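Long-range contacts in uncharacterized protein (Silicibacter pomeroyi DSS-3, PDB 2RE3), which is of unknown function but, as a member of the two-domain DUF1285 family, may take part in signal transduction: residues 172-177 and 184-189; 124-129 and 179-184; 99-104 and 161-166. All coordinates share one frame; numbering follows the deposited sequence. Where two conformers were deposited one is given.

Contact 1: 172-177 and 184-189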
loop_
_atom_site.group_PDB
_atom_site.type_symbol
_atom_site.label_atom_id
_atom_site.label_comp_id
_atom_site.label_asym_id
_atom_site.label_seq_id
_atom_site.Cartn_x
_atom_site.Cartn_y
_atom_site.Cartn_z
ATOM N N GLY A 172 -21.820 6.559 15.713
ATOM C CA GLY A 172 -20.851 7.392 16.423
ATOM C C GLY A 172 -19.592 7.706 15.664
ATOM O O GLY A 172 -18.764 8.500 16.128
ATOM N N TRP A 173 -19.442 7.084 14.493
ATOM C CA TRP A 173 -18.196 7.144 13.745
ATOM C C TRP A 173 -18.454 7.693 12.361
ATOM O O TRP A 173 -19.432 7.314 11.717
ATOM C CB TRP A 173 -17.559 5.740 13.611
ATOM C CG TRP A 173 -17.074 5.171 14.906
ATOM C CD1 TRP A 173 -17.800 4.438 15.796
ATOM C CD2 TRP A 173 -15.770 5.331 15.482
ATOM N NE1 TRP A 173 -17.032 4.131 16.885
ATOM C CE2 TRP A 173 -15.781 4.669 16.724
ATOM C CE3 TRP A 173 -14.607 5.995 15.082
ATOM C CZ2 TRP A 173 -14.655 4.628 17.570
ATOM C CZ3 TRP A 173 -13.478 5.952 15.909
ATOM C CH2 TRP A 173 -13.512 5.265 17.141
ATOM N N PHE A 174 -17.548 8.561 11.906
ATOM C CA PHE A 174 -17.494 8.980 10.523
ATOM C C PHE A 174 -16.623 8.009 9.764
ATOM O O PHE A 174 -15.557 7.666 10.218
ATOM C CB PHE A 174 -16.911 10.380 10.419
ATOM C CG PHE A 174 -16.712 10.828 9.018
ATOM C CD1 PHE A 174 -17.740 11.447 8.326
ATOM C CD2 PHE A 174 -15.507 10.594 8.375
ATOM C CE1 PHE A 174 -17.579 11.825 7.014
ATOM C CE2 PHE A 174 -15.323 10.986 7.076
ATOM C CZ PHE A 174 -16.371 11.617 6.384
ATOM N N GLY A 175 -17.063 7.566 8.602
ATOM C CA GLY A 175 -16.277 6.597 7.833
ATOM C C GLY A 175 -16.783 6.359 6.428
ATOM O O GLY A 175 -17.552 7.174 5.870
ATOM N N LEU A 176 -16.376 5.226 5.858
ATOM C CA LEU A 176 -16.635 4.922 4.436
ATOM C C LEU A 176 -17.323 3.578 4.265
ATOM O O LEU A 176 -16.910 2.596 4.858
ATOM C CB LEU A 176 -15.323 4.975 3.634
ATOM C CG LEU A 176 -14.722 6.391 3.524
ATOM C CD1 LEU A 176 -13.339 6.327 2.993
ATOM C CD2 LEU A 176 -15.576 7.257 2.654
ATOM N N TRP A 177 -18.428 3.576 3.517
ATOM C CA TRP A 177 -19.054 2.356 3.060
ATOM C C TRP A 177 -18.375 1.936 1.785
ATOM O O TRP A 177 -18.245 2.744 0.879
ATOM C CB TRP A 177 -20.526 2.582 2.762
ATOM C CG TRP A 177 -21.386 2.604 3.983
ATOM C CD1 TRP A 177 -21.812 3.704 4.661
ATOM C CD2 TRP A 177 -21.909 1.476 4.675
ATOM N NE1 TRP A 177 -22.569 3.336 5.734
ATOM C CE2 TRP A 177 -22.644 1.968 5.775
ATOM C CE3 TRP A 177 -21.832 0.093 4.473
ATOM C CZ2 TRP A 177 -23.328 1.127 6.668
ATOM C CZ3 TRP A 177 -22.515 -0.754 5.363
ATOM C CH2 TRP A 177 -23.252 -0.227 6.447
ATOM N N PRO A 184 -14.853 2.610 9.837
ATOM C CA PRO A 184 -14.715 3.808 10.613
ATOM C C PRO A 184 -13.365 4.431 10.415
ATOM O O PRO A 184 -12.349 3.728 10.289
ATOM C CB PRO A 184 -14.864 3.324 12.058
ATOM C CG PRO A 184 -15.506 1.976 11.979
ATOM C CD PRO A 184 -14.988 1.414 10.680
ATOM N N LEU A 185 -13.376 5.755 10.427
ATOM C CA LEU A 185 -12.208 6.569 10.200
ATOM C C LEU A 185 -11.894 7.504 11.378
ATOM O O LEU A 185 -10.735 7.837 11.606
ATOM C CB LEU A 185 -12.417 7.414 8.942
ATOM C CG LEU A 185 -12.197 6.828 7.555
ATOM C CD1 LEU A 185 -12.170 7.971 6.530
ATOM C CD2 LEU A 185 -10.918 6.009 7.496
HETATM N N MSE A 186 -12.921 7.980 12.086
HETATM C CA MSE A 186 -12.738 8.899 13.212
HETATM C C MSE A 186 -14.094 9.085 13.893
HETATM O O MSE A 186 -15.126 8.807 13.303
HETATM C CB MSE A 186 -12.161 10.241 12.723
HETATM C CG MSE A 186 -13.224 11.282 12.306
HETATM SE SE MSE A 186 -12.654 12.693 11.077
HETATM C CE MSE A 186 -12.189 11.476 9.622
ATOM N N THR A 187 -14.093 9.566 15.132
ATOM C CA THR A 187 -15.337 9.761 15.881
ATOM C C THR A 187 -16.099 10.933 15.286
ATOM O O THR A 187 -15.521 11.786 14.602
ATOM C CB THR A 187 -15.089 10.019 17.401
ATOM O OG1 THR A 187 -14.498 11.314 17.601
ATOM C CG2 THR A 187 -14.211 8.933 18.025
ATOM N N VAL A 188 -17.402 10.970 15.533
ATOM C CA VAL A 188 -18.222 12.122 15.144
ATOM C C VAL A 188 -17.626 13.409 15.723
ATOM O O VAL A 188 -17.407 14.374 14.993
ATOM C CB VAL A 188 -19.717 11.925 15.541
ATOM C CG1 VAL A 188 -20.467 13.239 15.549
ATOM C CG2 VAL A 188 -20.366 10.944 14.579
ATOM N N GLU A 189 -17.396 13.400 17.037
ATOM C CA GLU A 189 -16.675 14.462 17.763
ATOM C C GLU A 189 -15.503 15.017 16.958
ATOM O O GLU A 189 -15.350 16.232 16.803
ATOM C CB GLU A 189 -16.159 13.880 19.088
ATOM C CG GLU A 189 -14.887 14.509 19.658
ATOM C CD GLU A 189 -15.150 15.810 20.341
ATOM O OE1 GLU A 189 -16.179 15.891 21.033
ATOM O OE2 GLU A 189 -14.333 16.739 20.198
#

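Contact 2: 124-129 and 179-184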
loop_
_atom_site.group_PDB
_atom_site.type_symbol
_atom_site.label_atom_id
_atom_site.label_comp_id
_atom_site.label_asym_id
_atom_site.label_seq_id
_atom_site.Cartn_x
_atom_site.Cartn_y
_atom_site.Cartn_z
ATOM N N ALA A 124 -12.058 -1.710 -2.296
ATOM C CA ALA A 124 -12.222 -1.659 -0.833
ATOM C C ALA A 124 -13.432 -2.478 -0.368
ATOM O O ALA A 124 -14.502 -2.458 -0.967
ATOM C CB ALA A 124 -12.305 -0.210 -0.309
ATOM N N GLY A 125 -13.246 -3.207 0.708
ATOM C CA GLY A 125 -14.295 -4.082 1.230
ATOM C C GLY A 125 -13.691 -4.966 2.295
ATOM O O GLY A 125 -12.556 -4.770 2.706
ATOM N N GLU A 126 -14.425 -5.967 2.726
ATOM C CA GLU A 126 -13.918 -6.827 3.774
ATOM C C GLU A 126 -12.586 -7.481 3.426
ATOM O O GLU A 126 -11.714 -7.544 4.270
ATOM C CB GLU A 126 -14.943 -7.870 4.139
ATOM C CG GLU A 126 -14.656 -8.518 5.458
ATOM C CD GLU A 126 -15.733 -9.504 5.792
ATOM O OE1 GLU A 126 -16.771 -9.050 6.316
ATOM O OE2 GLU A 126 -15.548 -10.711 5.477
ATOM N N GLY A 127 -12.431 -7.946 2.192
ATOM C CA GLY A 127 -11.159 -8.552 1.737
ATOM C C GLY A 127 -9.991 -7.557 1.691
ATOM O O GLY A 127 -8.823 -7.921 1.919
ATOM N N ASN A 128 -10.306 -6.299 1.383
ATOM C CA ASN A 128 -9.327 -5.248 1.357
ATOM C C ASN A 128 -9.830 -4.068 2.222
ATOM O O ASN A 128 -10.357 -3.065 1.694
ATOM C CB ASN A 128 -9.123 -4.804 -0.070
ATOM C CG ASN A 128 -8.563 -5.886 -0.953
ATOM O OD1 ASN A 128 -7.525 -6.492 -0.670
ATOM N ND2 ASN A 128 -9.230 -6.119 -2.048
ATOM N N PRO A 129 -9.708 -4.183 3.556
ATOM C CA PRO A 129 -10.342 -3.155 4.381
ATOM C C PRO A 129 -9.581 -1.854 4.375
ATOM O O PRO A 129 -8.387 -1.844 4.072
ATOM C CB PRO A 129 -10.352 -3.769 5.775
ATOM C CG PRO A 129 -9.212 -4.692 5.792
ATOM C CD PRO A 129 -9.057 -5.211 4.376
ATOM N N SER A 179 -18.421 -1.803 -0.744
ATOM C CA SER A 179 -18.732 -3.239 -0.954
ATOM C C SER A 179 -19.604 -3.820 0.144
ATOM O O SER A 179 -19.412 -4.968 0.512
ATOM C CB SER A 179 -17.461 -4.113 -1.043
ATOM O OG SER A 179 -16.594 -3.690 -2.070
ATOM N N GLY A 180 -20.523 -3.035 0.698
ATOM C CA GLY A 180 -21.392 -3.527 1.775
ATOM C C GLY A 180 -20.838 -3.544 3.188
ATOM O O GLY A 180 -21.523 -4.010 4.095
ATOM N N SER A 181 -19.616 -3.045 3.395
ATOM C CA SER A 181 -18.994 -3.012 4.717
ATOM C C SER A 181 -18.661 -1.573 5.103
ATOM O O SER A 181 -18.445 -0.721 4.244
ATOM C CB SER A 181 -17.714 -3.855 4.721
ATOM O OG SER A 181 -17.988 -5.238 4.653
ATOM N N PHE A 182 -18.640 -1.297 6.395
ATOM C CA PHE A 182 -18.434 0.056 6.875
ATOM C C PHE A 182 -17.117 0.210 7.622
ATOM O O PHE A 182 -16.857 -0.494 8.596
ATOM C CB PHE A 182 -19.572 0.477 7.800
ATOM C CG PHE A 182 -19.435 1.878 8.290
ATOM C CD1 PHE A 182 -19.679 2.942 7.437
ATOM C CD2 PHE A 182 -18.983 2.134 9.574
ATOM C CE1 PHE A 182 -19.502 4.210 7.854
ATOM C CE2 PHE A 182 -18.829 3.435 10.017
ATOM C CZ PHE A 182 -19.085 4.470 9.162
ATOM N N PHE A 183 -16.312 1.174 7.199
ATOM C CA PHE A 183 -14.992 1.376 7.766
ATOM C C PHE A 183 -14.884 2.696 8.510
ATOM O O PHE A 183 -14.842 3.775 7.908
ATOM C CB PHE A 183 -13.977 1.263 6.663
ATOM C CG PHE A 183 -14.072 -0.029 5.935
ATOM C CD1 PHE A 183 -13.483 -1.167 6.457
ATOM C CD2 PHE A 183 -14.828 -0.133 4.768
ATOM C CE1 PHE A 183 -13.631 -2.390 5.810
ATOM C CE2 PHE A 183 -14.953 -1.361 4.104
ATOM C CZ PHE A 183 -14.347 -2.473 4.607
ATOM N N PRO A 184 -14.853 2.610 9.837
ATOM C CA PRO A 184 -14.715 3.808 10.613
ATOM C C PRO A 184 -13.365 4.431 10.415
ATOM O O PRO A 184 -12.349 3.728 10.289
ATOM C CB PRO A 184 -14.864 3.324 12.058
ATOM C CG PRO A 184 -15.506 1.976 11.979
ATOM C CD PRO A 184 -14.988 1.414 10.680
HETATM O O HOH W 1 -17.491 -5.789 2.124
#

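Contact 3: 99-104 and 161-166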
loop_
_atom_site.group_PDB
_atom_site.type_symbol
_atom_site.label_atom_id
_atom_site.label_comp_id
_atom_site.label_asym_id
_atom_site.label_seq_id
_atom_site.Cartn_x
_atom_site.Cartn_y
_atom_site.Cartn_z
ATOM N N VAL A 99 -3.114 6.519 -5.131
ATOM C CA VAL A 99 -3.134 7.821 -5.801
ATOM C C VAL A 99 -4.435 8.159 -6.497
ATOM O O VAL A 99 -4.608 9.270 -6.978
ATOM C CB VAL A 99 -2.029 7.922 -6.848
ATOM C CG1 VAL A 99 -0.645 7.838 -6.144
ATOM C CG2 VAL A 99 -2.230 6.849 -7.942
ATOM N N ASP A 100 -5.350 7.212 -6.556
ATOM C CA ASP A 100 -6.635 7.440 -7.184
ATOM C C ASP A 100 -7.705 6.607 -6.501
ATOM O O ASP A 100 -7.432 5.524 -5.997
ATOM C CB ASP A 100 -6.552 7.084 -8.669
ATOM C CG ASP A 100 -7.565 7.826 -9.497
ATOM O OD1 ASP A 100 -8.110 8.822 -8.987
ATOM O OD2 ASP A 100 -7.811 7.420 -10.655
ATOM N N VAL A 101 -8.922 7.130 -6.455
ATOM C CA VAL A 101 -10.053 6.361 -5.963
ATOM C C VAL A 101 -11.205 6.654 -6.897
ATOM O O VAL A 101 -11.384 7.790 -7.333
ATOM C CB VAL A 101 -10.435 6.696 -4.496
ATOM C CG1 VAL A 101 -10.677 8.191 -4.314
ATOM C CG2 VAL A 101 -11.672 5.906 -4.076
ATOM N N GLU A 102 -11.975 5.605 -7.179
ATOM C CA GLU A 102 -13.116 5.628 -8.083
ATOM C C GLU A 102 -14.342 5.145 -7.281
ATOM O O GLU A 102 -14.243 4.129 -6.573
ATOM C CB GLU A 102 -12.814 4.672 -9.249
ATOM C CG GLU A 102 -13.967 4.399 -10.208
ATOM C CD GLU A 102 -14.152 2.911 -10.519
ATOM O OE1 GLU A 102 -13.282 2.320 -11.215
ATOM O OE2 GLU A 102 -15.186 2.356 -10.074
ATOM N N VAL A 103 -15.474 5.854 -7.360
ATOM C CA VAL A 103 -16.704 5.383 -6.689
ATOM C C VAL A 103 -17.676 4.789 -7.692
ATOM O O VAL A 103 -17.795 5.269 -8.809
ATOM C CB VAL A 103 -17.558 6.482 -6.029
ATOM C CG1 VAL A 103 -17.972 6.015 -4.637
ATOM C CG2 VAL A 103 -16.874 7.826 -6.004
ATOM N N ALA A 104 -18.408 3.770 -7.278
ATOM C CA ALA A 104 -19.538 3.305 -8.069
ATOM C C ALA A 104 -20.653 3.098 -7.091
ATOM O O ALA A 104 -20.411 2.862 -5.910
ATOM C CB ALA A 104 -19.207 2.018 -8.794
ATOM N N TYR A 161 -9.183 13.587 0.411
ATOM C CA TYR A 161 -10.151 14.657 0.455
ATOM C C TYR A 161 -11.367 14.328 -0.393
ATOM O O TYR A 161 -12.485 14.653 -0.019
ATOM C CB TYR A 161 -9.477 16.001 0.159
ATOM C CG TYR A 161 -8.807 16.541 1.414
ATOM C CD1 TYR A 161 -9.561 16.754 2.576
ATOM C CD2 TYR A 161 -7.443 16.801 1.469
ATOM C CE1 TYR A 161 -8.980 17.221 3.748
ATOM C CE2 TYR A 161 -6.848 17.280 2.655
ATOM C CZ TYR A 161 -7.634 17.482 3.786
ATOM O OH TYR A 161 -7.118 17.944 4.970
ATOM N N ARG A 162 -11.182 13.595 -1.478
ATOM C CA ARG A 162 -12.330 13.098 -2.234
ATOM C C ARG A 162 -13.148 12.076 -1.437
ATOM O O ARG A 162 -14.354 12.033 -1.570
ATOM C CB ARG A 162 -11.890 12.501 -3.570
ATOM C CG ARG A 162 -11.257 13.529 -4.533
ATOM C CD ARG A 162 -10.701 12.827 -5.775
ATOM N NE ARG A 162 -11.757 12.048 -6.434
ATOM C CZ ARG A 162 -11.567 11.087 -7.341
ATOM N NH1 ARG A 162 -10.340 10.757 -7.746
ATOM N NH2 ARG A 162 -12.626 10.448 -7.852
ATOM N N LEU A 163 -12.498 11.265 -0.611
ATOM C CA LEU A 163 -13.204 10.332 0.267
ATOM C C LEU A 163 -14.007 11.047 1.372
ATOM O O LEU A 163 -15.100 10.638 1.705
ATOM C CB LEU A 163 -12.241 9.334 0.901
ATOM C CG LEU A 163 -11.627 8.224 0.044
ATOM C CD1 LEU A 163 -10.850 7.239 0.936
ATOM C CD2 LEU A 163 -12.692 7.491 -0.782
HETATM N N MSE A 164 -13.495 12.133 1.927
HETATM C CA MSE A 164 -14.284 12.880 2.903
HETATM C C MSE A 164 -15.667 13.188 2.355
HETATM O O MSE A 164 -16.639 13.140 3.088
HETATM C CB MSE A 164 -13.600 14.188 3.291
HETATM C CG MSE A 164 -12.268 14.010 4.003
HETATM SE SE MSE A 164 -12.501 13.248 5.745
HETATM C CE MSE A 164 -13.615 14.789 6.336
ATOM N N ASP A 165 -15.754 13.496 1.069
ATOM C CA ASP A 165 -17.021 13.869 0.446
ATOM C C ASP A 165 -17.926 12.662 0.143
ATOM O O ASP A 165 -19.039 12.827 -0.354
ATOM C CB ASP A 165 -16.749 14.641 -0.851
ATOM C CG ASP A 165 -16.050 15.966 -0.615
ATOM O OD1 ASP A 165 -16.410 16.643 0.353
ATOM O OD2 ASP A 165 -15.150 16.342 -1.410
ATOM N N LEU A 166 -17.439 11.458 0.427
ATOM C CA LEU A 166 -18.195 10.237 0.197
ATOM C C LEU A 166 -18.369 9.491 1.498
ATOM O O LEU A 166 -18.770 8.334 1.510
ATOM C CB LEU A 166 -17.492 9.356 -0.849
ATOM C CG LEU A 166 -17.491 9.980 -2.259
ATOM C CD1 LEU A 166 -16.657 9.165 -3.229
ATOM C CD2 LEU A 166 -18.908 10.135 -2.779
#

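Contact 1: 172-177 and 184-189
Phe174 and Met186 form the hydrogen-bonded pair of a beta hairpin, at a classic beta bulge that sets Leu185 and Met186 against Phe174. Phe174 N donates to Met186 O at 2.8 Å, while Phe174 O accepts twice in its carbonyl plane, from Leu185 N at 2.9 Å and Met186 N at 3.2 Å. The buried side is packed closely. With CG anti to the backbone N (chi1 175°), the Phe174 ring lies alongside the selenomethionine chain of Met186, whose bend at chi3 brings CE to 3.7 Å from Phe174 CD2 and sets the selenium obliquely to the ring in a Met-aromatic contact. Met164 and Leu191 also pack on this ring. At Gly175, any CB would collide with Pro184 CA.

The other side is only partly buried, though Trp173 CE3 comes within 3.4 Å of Met186 C. Thr187 CG2 stands over one face of the Trp173 six-membered ring, 4.0 Å from its centroid, and Pro184 CB reaches Trp173 CB at 3.9 Å. At exposed Gly172, O accepts from Val188 N, just past the helix N-cap Thr187. The chemistry implies that main-chain bonds fix the bulge and the helix start, while apolar side chains, methionine included, fill the buried face.

Contact 2: 124-129 and 179-184
Phe183 projects from a beta hairpin toward Gly125 and Pro129, joining strand 181-185 to the loop that leaves the outermost strand 121-123 of the neighbouring six-stranded mixed sheet. The hairpin turns through Ser179 and Gly180, whose backbone angles fit a type I' turn. From CB the Phe183 chain sets CG beside the backbone N (chi1 -56°), which turns the ring into the loop. Along one side of the ring, CD1 lies 4.1 Å from Pro129 CB, and CE1 comes closer to that same Pro129 CB, at 3.6 Å. Along the other side, CE2 approaches Gly125 CA at 4.0 Å. The tip, CZ, meets Gly125 C at 3.5 Å, and the Glu126 amide N lies at the ring edge, in its plane. Ile130 adds an apolar neighbour to this buried ring. Were Phe183 an alanine, the ring's contacts would be gone and a gap would probably open beside Gly125 and Pro129, with the loop held to the hairpin mainly by its polar links near the turn. Those links are a direct bond and a bridging water. One water accepts from Glu126 N, donates to Ser179 O and is hydrogen-bonded to Ser181 OG. Ala124 O, which also binds Ser178 OG, accepts directly from Ser179 OG at 2.7 Å, with the donor tilted 21° from the carbonyl plane.

Contact 3: 99-104 and 161-166
Asp100 and Arg162 supply the charged part of this contact, in which residues 161-166, on helix 157-164 and what follows, lie against strand 96-104. The CB of Asp100 leaves the strand away from the helix, yet its carboxylate comes back within range: OD1 forms a salt bridge with Arg162 NH1 at 3.2 Å. It meets the guanidinium at its edge, in plane, but the two flat groups are turned 52° apart and the hydrogen bond is weak, with an N-H...O angle of 127°. A bend at chi3 (56°) swings the arginine tip over the strand, and there Val101 O lies 3.0 Å from Arg162 NH2.

Apolar contact begins under the same guanidinium, with Val101 CG1 over the centre of one face, 4.2 Å from the plane. The other methyl of Val101, CG2, stands anti to the backbone N and meets Leu163 CD2 at 3.8 Å as the two side chains cross. Leu163 goes on to Leu112 and Phe114 of the adjacent strand and to Leu176. Val103 and Leu166 point tip to tip, although their closest approach is modelled too short to be trusted.

Within the helical segment, Leu166 N donates to Leu163 O at 2.8 Å, which holds Leu166 in place after Leu163. The whole is helix-on-sheet packing: apolar side chains on one face of a mixed sheet meet a helix, with a salt bridge at the exposed margin.

Followed from the N terminus, the chain runs through a first mixed sheet before reaching any of the three contacts, all of which lie in its C-terminal half. Strand 96-104 opens contact 3, and loop 124-129 opens contact 2 before helix 157-164 closes contact 3, so these two cross. Contact 1 then opens at 172-177, and 179-184 closes contact 2 before 184-189 closes contact 1, giving a second crossing. Contacts 3 and 1 follow in series, yet they touch in space. Contacts 1 and 2 share Pro184. Together the three contacts join the second mixed sheet, helix 157-164, the small three-stranded sheet and helix 188-192.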